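Local atomic coordinates of probable aminotransferase (PDB entry 5YKR), a protein that belongs to the class-III aminotransferase family of pyridoxal-phosphate-dependent enzymes and holds its cofactor covalently bound. Residues Q76-A81 with V442-R447; R367-E372 with D451-L456; L415-L418 with L423-P426. One frame throughout, in Å; residues are numbered along the deposited sequence.

Contact 1: residues Q76-A81 with V442-R447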
# COMPACT_ATOMS: atom_id res chain seq x y z
N GLN A 76 14.75 11.75 25.69
CA GLN A 76 14.84 12.56 24.47
C GLN A 76 15.93 12.04 23.60
O GLN A 76 16.99 11.65 24.09
CB GLN A 76 15.07 14.04 24.81
CG GLN A 76 13.86 14.65 25.50
CD GLN A 76 13.91 16.16 25.60
OE1 GLN A 76 14.28 16.89 24.66
NE2 GLN A 76 13.54 16.65 26.77
N TYR A 77 15.72 12.09 22.28
CA TYR A 77 16.64 11.57 21.30
C TYR A 77 16.82 12.57 20.16
O TYR A 77 15.87 13.30 19.83
CB TYR A 77 16.10 10.26 20.68
CG TYR A 77 15.70 9.21 21.69
CD1 TYR A 77 14.47 9.27 22.30
CD2 TYR A 77 16.57 8.19 22.07
CE1 TYR A 77 14.10 8.36 23.29
CE2 TYR A 77 16.20 7.24 23.00
CZ TYR A 77 14.96 7.32 23.62
OH TYR A 77 14.65 6.36 24.57
N VAL A 78 18.00 12.55 19.55
CA VAL A 78 18.18 13.05 18.21
C VAL A 78 18.00 11.84 17.27
O VAL A 78 18.48 10.72 17.51
CB VAL A 78 19.51 13.76 17.90
CG1 VAL A 78 20.66 13.02 18.39
CG2 VAL A 78 19.69 13.97 16.42
N ASP A 79 17.20 12.08 16.23
CA ASP A 79 16.75 11.03 15.32
C ASP A 79 17.45 11.11 14.00
O ASP A 79 17.20 12.03 13.18
CB ASP A 79 15.23 11.13 15.17
CG ASP A 79 14.62 9.93 14.49
OD1 ASP A 79 15.37 9.03 14.05
OD2 ASP A 79 13.37 9.90 14.34
N PHE A 80 18.35 10.13 13.76
CA PHE A 80 18.96 9.88 12.46
C PHE A 80 18.32 8.71 11.67
O PHE A 80 18.76 8.36 10.57
CB PHE A 80 20.49 9.63 12.61
CG PHE A 80 21.30 10.84 13.00
CD1 PHE A 80 21.63 11.78 12.06
CD2 PHE A 80 21.65 11.09 14.31
CE1 PHE A 80 22.36 12.90 12.38
CE2 PHE A 80 22.38 12.22 14.64
CZ PHE A 80 22.75 13.09 13.68
N ALA A 81 17.32 8.10 12.30
CA ALA A 81 16.53 7.01 11.69
C ALA A 81 15.39 7.52 10.82
O ALA A 81 15.13 7.02 9.72
CB ALA A 81 15.96 6.14 12.80
N VAL A 442 25.13 15.89 15.17
CA VAL A 442 26.18 15.12 14.50
C VAL A 442 27.36 14.87 15.46
O VAL A 442 27.89 13.75 15.52
CB VAL A 442 26.63 15.82 13.22
CG1 VAL A 442 27.84 15.13 12.64
CG2 VAL A 442 25.50 15.87 12.22
N GLU A 443 27.75 15.90 16.21
CA GLU A 443 28.83 15.73 17.17
C GLU A 443 28.49 14.69 18.23
O GLU A 443 29.36 13.89 18.65
CB GLU A 443 29.20 17.11 17.79
CG GLU A 443 29.81 18.06 16.77
CD GLU A 443 29.70 19.58 17.08
OE1 GLU A 443 29.36 20.01 18.23
OE2 GLU A 443 29.97 20.38 16.14
N LEU A 444 27.24 14.67 18.68
CA LEU A 444 26.82 13.67 19.67
C LEU A 444 26.91 12.27 19.06
O LEU A 444 27.48 11.34 19.67
CB LEU A 444 25.41 13.95 20.18
CG LEU A 444 24.82 12.95 21.19
CD1 LEU A 444 25.66 12.89 22.47
CD2 LEU A 444 23.40 13.29 21.52
N HIS A 445 26.34 12.07 17.88
CA HIS A 445 26.53 10.79 17.19
C HIS A 445 28.00 10.37 17.16
O HIS A 445 28.34 9.22 17.46
CB HIS A 445 25.99 10.91 15.75
CG HIS A 445 26.29 9.70 14.90
ND1 HIS A 445 27.44 9.54 14.14
CD2 HIS A 445 25.56 8.58 14.71
CE1 HIS A 445 27.41 8.36 13.54
NE2 HIS A 445 26.26 7.77 13.85
N ASP A 446 28.84 11.28 16.73
CA ASP A 446 30.26 10.99 16.51
C ASP A 446 30.93 10.54 17.80
O ASP A 446 31.67 9.53 17.82
CB ASP A 446 30.97 12.22 15.94
CG ASP A 446 32.31 11.87 15.36
OD1 ASP A 446 32.34 11.05 14.41
OD2 ASP A 446 33.35 12.35 15.88
N ARG A 447 30.68 11.30 18.88
CA ARG A 447 31.26 10.99 20.19
C ARG A 447 30.79 9.64 20.71
O ARG A 447 31.60 8.83 21.21
CB ARG A 447 30.94 12.08 21.24
CG ARG A 447 31.53 13.44 20.93
CD ARG A 447 31.39 14.34 22.10
NE ARG A 447 30.02 14.54 22.55
CZ ARG A 447 29.23 15.54 22.16
NH1 ARG A 447 29.65 16.44 21.28
NH2 ARG A 447 28.03 15.65 22.69

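Contact 2: residues R367-E372 with D451-L456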
# COMPACT_ATOMS: atom_id res chain seq x y z
N ARG A 367 34.70 8.35 9.56
CA ARG A 367 35.93 7.93 8.88
C ARG A 367 37.16 8.13 9.78
O ARG A 367 38.01 7.24 9.85
CB ARG A 367 36.13 8.62 7.53
CG ARG A 367 37.24 7.94 6.73
CD ARG A 367 37.31 8.42 5.30
NE ARG A 367 36.15 7.98 4.51
CZ ARG A 367 35.25 8.79 3.96
NH1 ARG A 367 35.37 10.11 4.06
NH2 ARG A 367 34.23 8.28 3.32
N ALA A 368 37.20 9.26 10.48
CA ALA A 368 38.32 9.52 11.39
C ALA A 368 38.39 8.48 12.49
O ALA A 368 39.46 8.01 12.84
CB ALA A 368 38.21 10.92 11.94
N THR A 369 37.25 8.09 13.02
CA THR A 369 37.20 7.04 14.07
C THR A 369 37.67 5.68 13.54
O THR A 369 38.45 5.02 14.18
CB THR A 369 35.77 6.95 14.64
OG1 THR A 369 35.53 8.11 15.44
CG2 THR A 369 35.54 5.71 15.44
N LEU A 370 37.19 5.28 12.37
CA LEU A 370 37.59 4.02 11.76
C LEU A 370 39.10 3.98 11.50
O LEU A 370 39.75 2.98 11.77
CB LEU A 370 36.81 3.73 10.47
CG LEU A 370 35.28 3.64 10.61
CD1 LEU A 370 34.65 3.31 9.27
CD2 LEU A 370 34.80 2.76 11.73
N GLU A 371 39.64 5.10 11.02
CA GLU A 371 41.07 5.21 10.74
C GLU A 371 41.89 5.16 12.04
O GLU A 371 42.88 4.42 12.14
CB GLU A 371 41.37 6.45 9.93
CG GLU A 371 40.90 6.35 8.48
CD GLU A 371 41.04 7.65 7.68
OE1 GLU A 371 41.43 8.68 8.30
OE2 GLU A 371 40.76 7.65 6.46
N GLU A 372 41.47 5.90 13.04
CA GLU A 372 42.20 5.98 14.30
C GLU A 372 42.26 4.63 14.99
O GLU A 372 43.31 4.24 15.49
CB GLU A 372 41.51 6.97 15.21
CG GLU A 372 42.10 7.07 16.59
CD GLU A 372 41.38 8.07 17.47
OE1 GLU A 372 41.07 9.18 16.97
OE2 GLU A 372 41.15 7.75 18.65
N ASP A 451 33.03 6.38 21.49
CA ASP A 451 33.02 5.80 22.82
C ASP A 451 32.70 4.30 22.78
O ASP A 451 33.35 3.51 23.47
CB ASP A 451 32.03 6.49 23.76
CG ASP A 451 32.44 7.89 24.15
OD1 ASP A 451 33.58 8.34 23.87
OD2 ASP A 451 31.57 8.56 24.76
N CYS A 452 31.67 3.93 22.02
CA CYS A 452 31.25 2.54 21.95
C CYS A 452 32.38 1.65 21.40
O CYS A 452 32.71 0.61 21.99
CB CYS A 452 30.01 2.40 21.07
SG CYS A 452 29.33 0.75 21.03
N LEU A 453 32.94 2.07 20.28
CA LEU A 453 34.00 1.31 19.65
C LEU A 453 35.24 1.25 20.52
O LEU A 453 35.89 0.19 20.58
CB LEU A 453 34.33 1.83 18.26
CG LEU A 453 33.22 1.66 17.24
CD1 LEU A 453 33.49 2.45 15.97
CD2 LEU A 453 33.06 0.20 16.91
N GLY A 454 35.54 2.33 21.24
CA GLY A 454 36.67 2.32 22.13
C GLY A 454 36.48 1.33 23.28
O GLY A 454 37.43 0.63 23.66
N GLU A 455 35.25 1.25 23.82
CA GLU A 455 34.96 0.29 24.89
C GLU A 455 35.15 -1.13 24.40
O GLU A 455 35.67 -1.97 25.12
CB GLU A 455 33.56 0.46 25.49
CG GLU A 455 33.41 1.62 26.45
CD GLU A 455 32.09 1.58 27.21
OE1 GLU A 455 31.73 0.49 27.73
OE2 GLU A 455 31.38 2.64 27.26
N LEU A 456 34.75 -1.40 23.18
CA LEU A 456 34.91 -2.69 22.54
C LEU A 456 36.37 -3.10 22.31
O LEU A 456 36.67 -4.27 22.42
CB LEU A 456 34.06 -2.79 21.25
CG LEU A 456 32.51 -2.71 21.49
CD1 LEU A 456 31.76 -2.61 20.17
CD2 LEU A 456 31.96 -3.81 22.38

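Contact 3: residues L415-L418 with L423-P426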
# COMPACT_ATOMS: atom_id res chain seq x y z
N LEU A 415 22.20 -0.04 20.07
CA LEU A 415 21.64 0.09 21.42
C LEU A 415 22.46 1.04 22.29
O LEU A 415 21.89 1.79 23.08
CB LEU A 415 21.55 -1.29 22.09
CG LEU A 415 20.85 -1.33 23.45
CD1 LEU A 415 19.44 -0.76 23.37
CD2 LEU A 415 20.82 -2.75 23.97
N TYR A 416 23.79 0.99 22.16
CA TYR A 416 24.66 1.91 22.91
C TYR A 416 24.26 3.35 22.60
O TYR A 416 24.10 4.18 23.52
CB TYR A 416 26.10 1.65 22.54
CG TYR A 416 27.10 2.38 23.39
CD1 TYR A 416 27.41 3.70 23.14
CD2 TYR A 416 27.72 1.75 24.48
CE1 TYR A 416 28.36 4.38 23.88
CE2 TYR A 416 28.64 2.43 25.25
CZ TYR A 416 28.94 3.76 24.94
OH TYR A 416 29.85 4.45 25.69
N LEU A 417 24.03 3.65 21.32
CA LEU A 417 23.62 4.99 20.92
C LEU A 417 22.22 5.33 21.42
O LEU A 417 21.97 6.42 21.94
CB LEU A 417 23.77 5.19 19.42
CG LEU A 417 25.09 5.82 19.04
CD1 LEU A 417 26.26 4.90 19.35
CD2 LEU A 417 25.16 6.20 17.61
N LEU A 418 21.30 4.39 21.28
CA LEU A 418 19.90 4.61 21.73
C LEU A 418 19.84 4.98 23.21
O LEU A 418 19.20 5.96 23.62
CB LEU A 418 19.05 3.36 21.42
CG LEU A 418 17.57 3.42 21.77
CD1 LEU A 418 16.77 2.46 20.86
CD2 LEU A 418 17.25 3.20 23.25
N LEU A 423 18.96 7.92 17.97
CA LEU A 423 18.31 6.85 17.24
C LEU A 423 18.89 6.66 15.83
O LEU A 423 18.96 7.60 15.05
CB LEU A 423 16.80 7.16 17.08
CG LEU A 423 16.01 7.27 18.38
CD1 LEU A 423 14.59 7.74 18.14
CD2 LEU A 423 16.03 5.96 19.12
N LEU A 424 19.19 5.43 15.53
CA LEU A 424 19.62 4.98 14.22
C LEU A 424 18.66 3.89 13.78
O LEU A 424 18.24 3.05 14.60
CB LEU A 424 21.03 4.40 14.27
CG LEU A 424 22.04 5.45 14.70
CD1 LEU A 424 23.31 4.73 15.13
CD2 LEU A 424 22.31 6.42 13.59
N THR A 425 18.32 3.84 12.50
CA THR A 425 17.41 2.82 12.05
C THR A 425 17.97 1.44 12.29
O THR A 425 19.16 1.22 12.06
CB THR A 425 17.00 3.02 10.60
OG1 THR A 425 16.02 2.03 10.27
CG2 THR A 425 18.16 2.91 9.64
N PRO A 426 17.14 0.50 12.77
CA PRO A 426 17.74 -0.77 13.15
C PRO A 426 18.13 -1.61 11.99
O PRO A 426 18.86 -2.57 12.18
CB PRO A 426 16.67 -1.45 13.98
CG PRO A 426 15.42 -0.81 13.61
CD PRO A 426 15.75 0.61 13.21

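Contact 1: residues Q76-A81 with V442-R447
Val-78, in strand 76-79, meets Leu-444 of helix 439-456 through one methyl each, CG1 lying 4.2 Å from Leu-444 CD2. The two side chains run alongside each other, pointing opposite ways. With chi1 at 47°, Val-78 CG1 is flanked by both the N and the C of its own backbone. Asp-79, next along the strand, turns the other way: its OD1 accepts the backbone N of Ala-81 at 2.8 Å, an Asx turn that bends the chain as the strand ends. The contact sets a strand of the four-stranded mixed sheet, with strand 422-423 at its edge, against the last helix of this class-III aminotransferase; N- and C-terminal parts of the sequence, 361 residues apart, are thus packed together. Phe-80, just past the strand, points back toward the helix and makes the broader half of the contact. Its CZ stands 4.0 Å from Val-442 N, which sits at the ring edge near its plane, and 4.2 Å from Val-442 CG2. On another flank CE2 approaches His-445 CB obliquely at 4.0 Å. The imidazole, swung anti to the His-445 backbone N, directs its edge at the phenyl face in a T-shaped pair, with centroids 5.7 Å apart and planes at 62°. Leu-362 of helix 349-372 also touches the Phe-80 side chain.

Contact 2: residues R367-E372 with D451-L456
Thr-369 and Leu-453 lie nearest across the two helices, their CA atoms 8.6 Å apart, and the interface between residues 367-372 and 451-456 is slight, with 79 Å² buried in all. The contacts between the two segments are all between carbon atoms. Thr-369 offers its methyl: CG2 stands 3.9 Å from Leu-453 CD1, the two side chains crossing at a slant. The threonine torsion explains the choice, because with chi1 at -72° the methyl is anti to the backbone N and faces the other helix, whereas OG1 is 6.0 Å from the same Leu-453 CD1. Leu-370 adds a second, looser touch. Although its CB starts away from the partner helix, CD1 takes the extended place (chi2 -178°) and the other branch, CD2, turns back to 4.4 Å from Leu-453 CD1, so a single methyl of Leu-453 serves both Thr-369 and Leu-370 of helix 349-372.

Polar interactions lie beside these methyl contacts, and no hydrogen bond crosses between the two segments. Thr-369 OG1 makes a weak hydrogen bond to Gly-365 O, one turn back in its own helix. Glu-372 OE2 forms a salt bridge with Arg-450 NH2, immediately before residue 451, and so ties the same two helices at a second point.

This is sparse helix-to-helix packing, made by a few methyls near the C-terminal ends of helices 349-372 and 439-456, in the C-terminal part of a class-III aminotransferase. Trp-377, in the loop leading to strand 378-382, touches both Leu-370 and Leu-453, while helix 407-418 supplies Leu-413 against Leu-453, and helix 9-26 packs on Cys-452 and Leu-456.

Contact 3: residues L415-L418 with L423-P426
Leu-417 and Leu-424 form the tight end of this contact, and Leu-418 with Leu-423 the more relaxed one. Leu-417 CD2 is only 3.4 Å from Leu-424 CD1, closer than two methyl carbons normally approach, and the two side chains are inclined to each other as they meet. Leu-417 chi1, -95°, is also off a staggered position, so the closeness may reflect strain or an imprecisely placed side chain and is doubtful as evidence. The short approach involves one methyl of each residue; Leu-424 CD2 stays 4.9 Å from Leu-417 CD2.

Both pairs belong to an alpha-to-beta connection. Helix 407-418 ends, a short turn follows, and the chain enters strand 422-423, the edge strand of the four-stranded mixed sheet, before running on as a loop. Leu-418 and Leu-423 flank that turn with CA atoms 5.3 Å apart, so the helix end and the strand are brought together within a few residues and their leucines fold against each other across the bend.

On the looser side, Leu-423 CD2 rests at 4.0 Å from Leu-418 CD1 and at an equal separation from its CG, so one methyl lies against a branch point and one of its arms. Leu-423 CB starts away from the helix; with CD1 extended (chi2 173°), the second branch, CD2, is the one turned back toward Leu-418. Leu-418 CD2 is 5.1 Å from Leu-423 CD2, beyond close contact.

This looser side is not a solvent side, because all four leucines are buried. Leu-418 also touches His-27, while at the tight end Leu-417 packs on His-445 and Leu-448 of helix 439-456, and Leu-424 on Phe-80 and Ala-431.

How the contacts relate
Contacts 1 and 3 are neighbours, their centres about 9 Å apart, and parallel strand pairing joins them: Val-78 O lies 2.9 Å from Leu-423 N, and Phe-80 N the same distance from Leu-423 O, both probable hydrogen bonds. Contact 2 lies about 16 Å, centre to centre, from each of the others. It shares helix 439-456 with contact 1 and reaches contact 3 through Tyr-416, whose OH is 2.8 Å from Glu-455 OE2. Along the chain, contact 3 is nested inside the loops closed by contacts 1 and 2, whose own segments alternate. Lys-286, which carries the pyridoxal phosphate, belongs to none of the six segments.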